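Local structure of PpBBE-like 1 D396N (Physcomitrella patens subsp. patens, 6EO5) at residues 225-230 against 284-289; 237-242 against 257-262; 251-256 against 269-274. The protein probably oxidises cellobiose with a bicovalently attached FAD, as a moss relative of berberine bridge enzyme. All blocks are in the same frame, centred on the assembly; numbering follows the deposited sequence.

Interactions 1 and 2 lay helices 279-288 and 235-246 on the seven-stranded antiparallel sheet through aromatic rings, with no hydrogen bond across either; both are largely buried, and they meet where Ser241 OG is bonded to Phe285 O. Interaction 3 lies within the sheet, where two main-chain bonds pair strands 253-259 and 264-271 and a third continues just beyond their ends, among partly exposed residues. Interactions 2 and 3 use successive parts of strand 253-259, and interaction 1 uses strand 222-230, the other neighbour of 264-271. The three contacts thus divide the labour: apolar contact carries the helices, and backbone bonds join the strands.

Interaction 1: residues 225-230 against 284-289; sequences FKYRWN and TFLASA
Three aromatic rings, Tyr227 and Trp229 from the strand and Phe285 from the helix, bring residues 225-230 and 284-289 together. One face of the Tyr227 ring is covered by the CD2 methyl of Leu286, which stands 3.7 Å from the ring centroid and only 8° off its normal, a CH-pi contact over the middle of the ring. The two side chains cross at about a right angle. At the edge of the Trp229 indole, in its plane, lies Phe285 CE2, and the closest atoms of that pair, Trp229 CH2 and Phe285 CZ, are 3.9 Å apart. Ala289 CB reaches the same end of the indole, 3.6 Å from Trp229 CZ2, and also sits over the rim of one face of Phe285. Phe285 swings its ring out from the helix, CG trans to the main-chain nitrogen (chi1 169°), and enters between the two strand residues, its CE2 4.1 Å from Tyr227 CD2.

The polar atoms of the rings are bonded outside the two segments: Tyr227 OH to Glu297 on the adjoining strand 294-300, and Trp229 NE1 to the carbonyl of Pro291. Strand and helix run nearly parallel here, their axes 11° apart. Tyr227 and Trp229, being two residues apart, share the side of the strand that faces the end of helix 279-288. With no hydrogen bond across the contact, helix and strand are held here by dispersion and CH-pi contact, while the outside bonds satisfy the buried phenol and indole and help fix how their rings are turned.

Interaction 2: residues 237-242 against 257-262; sequences KNFKSF and FYMDPS
Phe257 is the hub at which helix residues 237-242 meet strand residues 257-262, and Phe239 and Phe242 complete an aromatic cluster around it. Its CB lies over the centre of the Phe242 ring, 3.5 Å from the centroid and almost on the normal. The two rings are tilted by 28° and slid apart so far that they barely overlap; the ring of Phe257 instead passes beside Phe242 CB, which is 3.6 Å from Phe257 CD1. Phe239 makes a T-shaped pair, turning its edge to the face of Phe257 with planes at 83° and centroids 5.6 Å apart. Farther along the strand, the bend at chi3 of Met259 (-59°) carries its CE methyl to 3.7 Å from Phe239 CD1. At the rim of Phe257 sits Asn238, whose CB lies in the ring plane 3.8 Å from Phe257 CZ.

A second shell positions these groups. Asn238 OD1 accepts from Ala290 N and its ND2 is bonded to Ser265 OG, tying the helix to the loop after helix 279-288 and to the sheet. Tyr365 of the neighbouring strand meets the ring of Phe239, and Ile348 and Met351 of helix 345-355 also touch it. No hydrogen bond joins the two segments, whose cohesion comes from ring and methyl contacts, while the buried amide of Asn238 is satisfied by Ala290 N and Ser265 OG.

Interaction 3: residues 251-256 against 269-274; sequences AEISAA and GTYLGK
At its open end, far from the turn, the beta hairpin of strands 253-259 and 264-271 is joined by the hydrogen-bonded antiparallel pair Ser254 and Thr270. Thr270 N donates to Ser254 O at 3.0 Å, and Ser254 N returns a bond to Thr270 O at 3.1 Å. A third bond, Leu272 N to Glu252 O at 2.8 Å, is nearly straight (175° at the hydrogen) and continues the pairing beyond the strands, where Leu272 centres an inverse gamma turn. Between these bonds lies the non-hydrogen-bonded pair Ile253 and Tyr271. Tyr271 holds CG trans to its main-chain nitrogen (chi1 170°), which lays CD1 3.6 Å from Ile253 CG1 and CE1 3.8 Å from Glu252 CB; the ring edge is turned to Glu252 O. At the next such pair Gly269 faces Ala255, their CA atoms 3.9 Å apart.

Ile253 and Tyr271 both touch Leu281 of helix 279-288; Ser254 and Thr270 project to the other side, where Ser254 OG is bonded to Arg161 N. Glu252 OE2 forms a salt bridge with Lys162 of helix 160-163. Such alternating pairs are the pattern of antiparallel pairing, and the short link between the strands makes it a hairpin, with the Ser254 side chain about 11 Å from the bound FAD.

Interaction 1: residues 225-230 against 284-289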
loop_
_atom_site.group_PDB
_atom_site.type_symbol
_atom_site.label_atom_id
_atom_site.label_comp_id
_atom_site.label_asym_id
_atom_site.label_seq_id
_atom_site.Cartn_x
_atom_site.Cartn_y
_atom_site.Cartn_z
ATOM N N PHE A 225 3.365 11.519 18.007
ATOM C CA PHE A 225 3.673 12.939 17.949
ATOM C C PHE A 225 3.285 13.503 16.592
ATOM O O PHE A 225 3.299 12.796 15.580
ATOM C CB PHE A 225 5.154 13.225 18.228
ATOM C CG PHE A 225 6.110 12.525 17.296
ATOM C CD1 PHE A 225 6.547 11.235 17.573
ATOM C CD2 PHE A 225 6.609 13.177 16.168
ATOM C CE1 PHE A 225 7.449 10.595 16.738
ATOM C CE2 PHE A 225 7.511 12.544 15.314
ATOM C CZ PHE A 225 7.934 11.251 15.602
ATOM N N LYS A 226 2.927 14.786 16.585
ATOM C CA LYS A 226 2.630 15.485 15.347
ATOM C C LYS A 226 2.886 16.969 15.564
ATOM O O LYS A 226 2.362 17.564 16.513
ATOM C CB LYS A 226 1.191 15.225 14.901
ATOM C CG LYS A 226 0.792 15.893 13.592
ATOM C CD LYS A 226 -0.417 15.192 12.983
ATOM C CE LYS A 226 -0.963 15.947 11.780
ATOM N NZ LYS A 226 -2.004 15.159 11.065
ATOM N N TYR A 227 3.724 17.548 14.708
ATOM C CA TYR A 227 4.051 18.968 14.748
ATOM C C TYR A 227 3.582 19.575 13.437
ATOM O O TYR A 227 4.008 19.140 12.362
ATOM C CB TYR A 227 5.553 19.190 14.962
ATOM C CG TYR A 227 6.110 18.373 16.107
ATOM C CD1 TYR A 227 5.788 18.679 17.428
ATOM C CD2 TYR A 227 6.933 17.281 15.874
ATOM C CE1 TYR A 227 6.278 17.927 18.478
ATOM C CE2 TYR A 227 7.432 16.522 16.925
ATOM C CZ TYR A 227 7.099 16.854 18.227
ATOM O OH TYR A 227 7.590 16.111 19.277
ATOM N N ARG A 228 2.719 20.587 13.530
ATOM C CA ARG A 228 1.931 21.075 12.409
ATOM C C ARG A 228 2.104 22.583 12.257
ATOM O O ARG A 228 2.259 23.299 13.250
ATOM C CB ARG A 228 0.456 20.698 12.640
ATOM C CG ARG A 228 -0.464 21.038 11.526
ATOM C CD ARG A 228 -1.777 20.279 11.653
ATOM N NE ARG A 228 -2.684 20.682 10.572
ATOM C CZ ARG A 228 -3.792 20.030 10.232
ATOM N NH1 ARG A 228 -4.143 18.917 10.881
ATOM N NH2 ARG A 228 -4.541 20.491 9.233
ATOM N N TRP A 229 2.097 23.062 11.009
ATOM C CA TRP A 229 2.177 24.486 10.685
ATOM C C TRP A 229 1.195 24.816 9.570
ATOM O O TRP A 229 0.769 23.946 8.808
ATOM C CB TRP A 229 3.555 24.930 10.188
ATOM C CG TRP A 229 4.686 24.915 11.145
ATOM C CD1 TRP A 229 5.217 25.993 11.806
ATOM C CD2 TRP A 229 5.496 23.788 11.500
ATOM N NE1 TRP A 229 6.287 25.596 12.568
ATOM C CE2 TRP A 229 6.481 24.250 12.400
ATOM C CE3 TRP A 229 5.474 22.433 11.159
ATOM C CZ2 TRP A 229 7.436 23.407 12.953
ATOM C CZ3 TRP A 229 6.419 21.596 11.714
ATOM C CH2 TRP A 229 7.387 22.085 12.606
ATOM N N ASN A 230 0.875 26.106 9.452
ATOM C CA ASN A 230 -0.003 26.597 8.398
ATOM C C ASN A 230 0.553 27.950 7.969
ATOM O O ASN A 230 0.103 29.006 8.415
ATOM C CB ASN A 230 -1.451 26.697 8.848
ATOM C CG ASN A 230 -2.391 27.052 7.697
ATOM O OD1 ASN A 230 -2.022 26.965 6.516
ATOM N ND2 ASN A 230 -3.608 27.450 8.035
ATOM N N THR A 284 16.367 17.705 17.313
ATOM C CA THR A 284 17.064 18.352 16.202
ATOM C C THR A 284 16.099 18.776 15.095
ATOM O O THR A 284 16.359 19.768 14.400
ATOM C CB THR A 284 18.162 17.438 15.646
ATOM O OG1 THR A 284 17.582 16.263 15.059
ATOM C CG2 THR A 284 19.094 17.006 16.755
ATOM N N PHE A 285 14.984 18.058 14.919
ATOM C CA PHE A 285 13.977 18.511 13.965
ATOM C C PHE A 285 13.343 19.825 14.417
ATOM O O PHE A 285 13.271 20.790 13.646
ATOM C CB PHE A 285 12.895 17.444 13.763
ATOM C CG PHE A 285 11.697 17.953 12.996
ATOM C CD1 PHE A 285 11.785 18.191 11.625
ATOM C CD2 PHE A 285 10.500 18.235 13.650
ATOM C CE1 PHE A 285 10.696 18.694 10.907
ATOM C CE2 PHE A 285 9.410 18.724 12.948
ATOM C CZ PHE A 285 9.515 18.953 11.558
ATOM N N LEU A 286 12.861 19.874 15.665
ATOM C CA LEU A 286 12.197 21.076 16.161
ATOM C C LEU A 286 13.148 22.260 16.208
ATOM O O LEU A 286 12.733 23.403 15.988
ATOM C CB LEU A 286 11.609 20.816 17.549
ATOM C CG LEU A 286 10.596 19.677 17.603
ATOM C CD1 LEU A 286 10.473 19.142 19.024
ATOM C CD2 LEU A 286 9.262 20.160 17.080
ATOM N N ALA A 287 14.425 22.008 16.479
ATOM C CA ALA A 287 15.381 23.105 16.554
ATOM C C ALA A 287 15.560 23.792 15.201
ATOM O O ALA A 287 15.742 25.011 15.143
ATOM C CB ALA A 287 16.715 22.592 17.094
ATOM N N SER A 288 15.498 23.046 14.099
ATOM C CA SER A 288 15.710 23.674 12.799
ATOM C C SER A 288 14.433 23.969 12.030
ATOM O O SER A 288 14.482 24.739 11.060
ATOM C CB SER A 288 16.622 22.810 11.933
ATOM O OG SER A 288 17.958 22.945 12.369
ATOM N N ALA A 289 13.305 23.383 12.420
ATOM C CA ALA A 289 12.038 23.789 11.832
ATOM C C ALA A 289 11.685 25.197 12.294
ATOM O O ALA A 289 12.366 25.801 13.126
ATOM C CB ALA A 289 10.918 22.818 12.201
#

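Interaction 2: residues 237-242 against 257-262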
loop_
_atom_site.group_PDB
_atom_site.type_symbol
_atom_site.label_atom_id
_atom_site.label_comp_id
_atom_site.label_asym_id
_atom_site.label_seq_id
_atom_site.Cartn_x
_atom_site.Cartn_y
_atom_site.Cartn_z
ATOM N N LYS A 237 12.024 25.680 5.193
ATOM C CA LYS A 237 12.701 25.460 6.461
ATOM C C LYS A 237 12.256 24.148 7.093
ATOM O O LYS A 237 13.089 23.353 7.550
ATOM C CB LYS A 237 12.435 26.650 7.386
ATOM C CG LYS A 237 13.367 26.759 8.585
ATOM C CD LYS A 237 12.994 27.945 9.467
ATOM C CE LYS A 237 13.796 27.935 10.762
ATOM N NZ LYS A 237 15.253 28.101 10.502
ATOM N N ASN A 238 10.940 23.893 7.117
ATOM C CA ASN A 238 10.455 22.669 7.752
ATOM C C ASN A 238 10.910 21.433 6.986
ATOM O O ASN A 238 11.367 20.459 7.594
ATOM C CB ASN A 238 8.931 22.684 7.883
ATOM C CG ASN A 238 8.424 23.807 8.765
ATOM O OD1 ASN A 238 9.203 24.511 9.393
ATOM N ND2 ASN A 238 7.109 23.976 8.817
ATOM N N PHE A 239 10.812 21.451 5.652
ATOM C CA PHE A 239 11.209 20.270 4.891
ATOM C C PHE A 239 12.704 20.005 5.021
ATOM O O PHE A 239 13.117 18.851 5.200
ATOM C CB PHE A 239 10.825 20.389 3.410
ATOM C CG PHE A 239 11.027 19.104 2.672
ATOM C CD1 PHE A 239 10.100 18.077 2.793
ATOM C CD2 PHE A 239 12.184 18.871 1.948
ATOM C CE1 PHE A 239 10.294 16.865 2.173
ATOM C CE2 PHE A 239 12.388 17.649 1.312
ATOM C CZ PHE A 239 11.434 16.645 1.430
ATOM N N LYS A 240 13.534 21.054 4.934
ATOM C CA LYS A 240 14.973 20.868 5.101
ATOM C C LYS A 240 15.295 20.272 6.466
ATOM O O LYS A 240 16.133 19.369 6.578
ATOM C CB LYS A 240 15.706 22.193 4.912
ATOM C CG LYS A 240 17.217 22.073 4.868
ATOM C CD LYS A 240 17.827 23.387 4.388
ATOM C CE LYS A 240 19.341 23.407 4.548
ATOM N NZ LYS A 240 19.865 22.065 4.200
ATOM N N SER A 241 14.622 20.750 7.513
ATOM C CA SER A 241 14.860 20.210 8.846
ATOM C C SER A 241 14.423 18.756 8.945
ATOM O O SER A 241 15.073 17.955 9.628
ATOM C CB SER A 241 14.142 21.049 9.888
ATOM O OG SER A 241 14.380 20.490 11.156
ATOM N N PHE A 242 13.321 18.401 8.277
ATOM C CA PHE A 242 12.898 17.003 8.209
ATOM C C PHE A 242 13.977 16.128 7.577
ATOM O O PHE A 242 14.319 15.065 8.112
ATOM C CB PHE A 242 11.577 16.903 7.441
ATOM C CG PHE A 242 11.233 15.510 6.974
ATOM C CD1 PHE A 242 10.918 14.505 7.890
ATOM C CD2 PHE A 242 11.194 15.215 5.609
ATOM C CE1 PHE A 242 10.588 13.220 7.460
ATOM C CE2 PHE A 242 10.866 13.938 5.160
ATOM C CZ PHE A 242 10.561 12.932 6.097
ATOM N N PHE A 257 6.401 13.056 6.642
ATOM C CA PHE A 257 6.214 14.490 6.503
ATOM C C PHE A 257 5.087 14.776 5.504
ATOM O O PHE A 257 4.882 14.033 4.536
ATOM C CB PHE A 257 7.527 15.143 6.063
ATOM C CG PHE A 257 7.545 16.635 6.186
ATOM C CD1 PHE A 257 8.014 17.241 7.344
ATOM C CD2 PHE A 257 7.120 17.443 5.129
ATOM C CE1 PHE A 257 8.044 18.626 7.457
ATOM C CE2 PHE A 257 7.156 18.825 5.235
ATOM C CZ PHE A 257 7.620 19.416 6.401
ATOM N N TYR A 258 4.350 15.861 5.750
ATOM C CA TYR A 258 3.218 16.243 4.921
ATOM C C TYR A 258 3.335 17.713 4.534
ATOM O O TYR A 258 3.943 18.517 5.242
ATOM C CB TYR A 258 1.882 15.974 5.643
ATOM C CG TYR A 258 0.650 16.509 4.940
ATOM C CD1 TYR A 258 0.287 17.858 5.054
ATOM C CD2 TYR A 258 -0.172 15.675 4.193
ATOM C CE1 TYR A 258 -0.831 18.366 4.414
ATOM C CE2 TYR A 258 -1.308 16.177 3.547
ATOM C CZ TYR A 258 -1.627 17.522 3.667
ATOM O OH TYR A 258 -2.740 18.042 3.045
ATOM N N MET A 259 2.724 18.059 3.409
ATOM C CA MET A 259 2.862 19.371 2.797
ATOM C C MET A 259 1.775 19.482 1.737
ATOM O O MET A 259 1.466 18.489 1.080
ATOM C CB MET A 259 4.265 19.498 2.189
ATOM C CG MET A 259 4.595 20.771 1.488
ATOM S SD MET A 259 6.246 20.670 0.747
ATOM C CE MET A 259 7.251 20.342 2.181
ATOM N N ASP A 260 1.175 20.659 1.589
ATOM C CA ASP A 260 0.158 20.824 0.556
ATOM C C ASP A 260 0.117 22.288 0.127
ATOM O O ASP A 260 0.667 23.156 0.819
ATOM C CB ASP A 260 -1.215 20.300 1.028
ATOM C CG ASP A 260 -1.914 21.204 2.030
ATOM O OD1 ASP A 260 -1.818 22.449 1.938
ATOM O OD2 ASP A 260 -2.608 20.646 2.908
ATOM N N PRO A 261 -0.491 22.592 -1.033
ATOM C CA PRO A 261 -0.362 23.949 -1.611
ATOM C C PRO A 261 -1.092 25.039 -0.845
ATOM O O PRO A 261 -0.855 26.220 -1.125
ATOM C CB PRO A 261 -0.942 23.793 -3.024
ATOM C CG PRO A 261 -0.908 22.316 -3.291
ATOM C CD PRO A 261 -1.151 21.669 -1.973
ATOM N N SER A 262 -1.961 24.697 0.102
ATOM C CA SER A 262 -2.565 25.708 0.961
ATOM C C SER A 262 -1.607 26.230 2.023
ATOM O O SER A 262 -1.950 27.183 2.724
ATOM C CB SER A 262 -3.815 25.150 1.642
ATOM O OG SER A 262 -3.477 24.329 2.748
#

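Interaction 3: residues 251-256 against 269-274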
loop_
_atom_site.group_PDB
_atom_site.type_symbol
_atom_site.label_atom_id
_atom_site.label_comp_id
_atom_site.label_asym_id
_atom_site.label_seq_id
_atom_site.Cartn_x
_atom_site.Cartn_y
_atom_site.Cartn_z
ATOM N N ALA A 251 15.505 3.303 14.754
ATOM C CA ALA A 251 14.460 2.430 14.232
ATOM C C ALA A 251 13.186 2.448 15.061
ATOM O O ALA A 251 12.123 2.108 14.527
ATOM C CB ALA A 251 14.970 0.993 14.127
ATOM N N GLU A 252 13.256 2.824 16.346
ATOM C CA GLU A 252 12.047 2.854 17.169
ATOM C C GLU A 252 11.064 3.941 16.745
ATOM O O GLU A 252 9.953 3.979 17.281
ATOM C CB GLU A 252 12.396 3.036 18.652
ATOM C CG GLU A 252 13.086 1.851 19.313
ATOM C CD GLU A 252 14.494 1.627 18.802
ATOM O OE1 GLU A 252 15.175 2.618 18.457
ATOM O OE2 GLU A 252 14.914 0.454 18.731
ATOM N N ILE A 253 11.424 4.796 15.783
ATOM C CA ILE A 253 10.560 5.861 15.282
ATOM C C ILE A 253 10.288 5.634 13.797
ATOM O O ILE A 253 11.210 5.364 13.020
ATOM C CB ILE A 253 11.187 7.250 15.514
ATOM C CG1 ILE A 253 11.097 7.636 16.993
ATOM C CG2 ILE A 253 10.535 8.296 14.627
ATOM C CD1 ILE A 253 11.481 9.058 17.275
ATOM N N SER A 254 9.026 5.748 13.409
ATOM C CA SER A 254 8.619 5.816 12.012
ATOM C C SER A 254 7.849 7.115 11.833
ATOM O O SER A 254 6.906 7.383 12.580
ATOM C CB SER A 254 7.740 4.628 11.609
ATOM O OG SER A 254 8.474 3.418 11.553
ATOM N N ALA A 255 8.249 7.926 10.861
ATOM C CA ALA A 255 7.651 9.239 10.701
ATOM C C ALA A 255 7.382 9.496 9.233
ATOM O O ALA A 255 7.969 8.870 8.349
ATOM C CB ALA A 255 8.541 10.359 11.263
ATOM N N ALA A 256 6.479 10.436 8.990
ATOM C CA ALA A 256 6.132 10.882 7.654
ATOM C C ALA A 256 5.962 12.387 7.696
ATOM O O ALA A 256 5.454 12.931 8.680
ATOM C CB ALA A 256 4.847 10.223 7.141
ATOM N N GLY A 269 4.518 11.083 13.546
ATOM C CA GLY A 269 5.304 9.888 13.787
ATOM C C GLY A 269 4.861 9.093 14.995
ATOM O O GLY A 269 4.102 9.557 15.845
ATOM N N THR A 270 5.373 7.868 15.056
ATOM C CA THR A 270 5.113 6.950 16.150
ATOM C C THR A 270 6.438 6.470 16.719
ATOM O O THR A 270 7.317 6.026 15.969
ATOM C CB THR A 270 4.271 5.763 15.677
ATOM O OG1 THR A 270 3.001 6.242 15.205
ATOM C CG2 THR A 270 4.068 4.762 16.823
ATOM N N TYR A 271 6.573 6.565 18.044
ATOM C CA TYR A 271 7.769 6.153 18.776
ATOM C C TYR A 271 7.432 4.934 19.623
ATOM O O TYR A 271 6.519 4.983 20.460
ATOM C CB TYR A 271 8.288 7.294 19.649
ATOM C CG TYR A 271 9.366 6.895 20.621
ATOM C CD1 TYR A 271 10.443 6.117 20.216
ATOM C CD2 TYR A 271 9.319 7.315 21.951
ATOM C CE1 TYR A 271 11.439 5.747 21.113
ATOM C CE2 TYR A 271 10.313 6.955 22.863
ATOM C CZ TYR A 271 11.371 6.175 22.437
ATOM O OH TYR A 271 12.354 5.823 23.336
ATOM N N LEU A 272 8.153 3.838 19.390
ATOM C CA LEU A 272 7.981 2.605 20.163
ATOM C C LEU A 272 8.728 2.724 21.497
ATOM O O LEU A 272 9.779 2.120 21.728
ATOM C CB LEU A 272 8.462 1.408 19.358
ATOM C CG LEU A 272 7.708 1.159 18.058
ATOM C CD1 LEU A 272 8.393 0.065 17.269
ATOM C CD2 LEU A 272 6.277 0.788 18.347
ATOM N N GLY A 273 8.148 3.511 22.393
ATOM C CA GLY A 273 8.831 3.865 23.620
ATOM C C GLY A 273 7.964 4.785 24.449
ATOM O O GLY A 273 6.858 5.165 24.052
ATOM N N LYS A 274 8.487 5.135 25.623
ATOM C CA LYS A 274 7.770 5.987 26.562
ATOM C C LYS A 274 7.902 7.456 26.179
ATOM O O LYS A 274 8.961 7.913 25.734
ATOM C CB LYS A 274 8.295 5.774 27.981
ATOM C CG LYS A 274 7.967 4.417 28.569
ATOM C CD LYS A 274 8.726 4.199 29.873
ATOM C CE LYS A 274 8.486 2.807 30.447
ATOM N NZ LYS A 274 9.214 2.612 31.748
#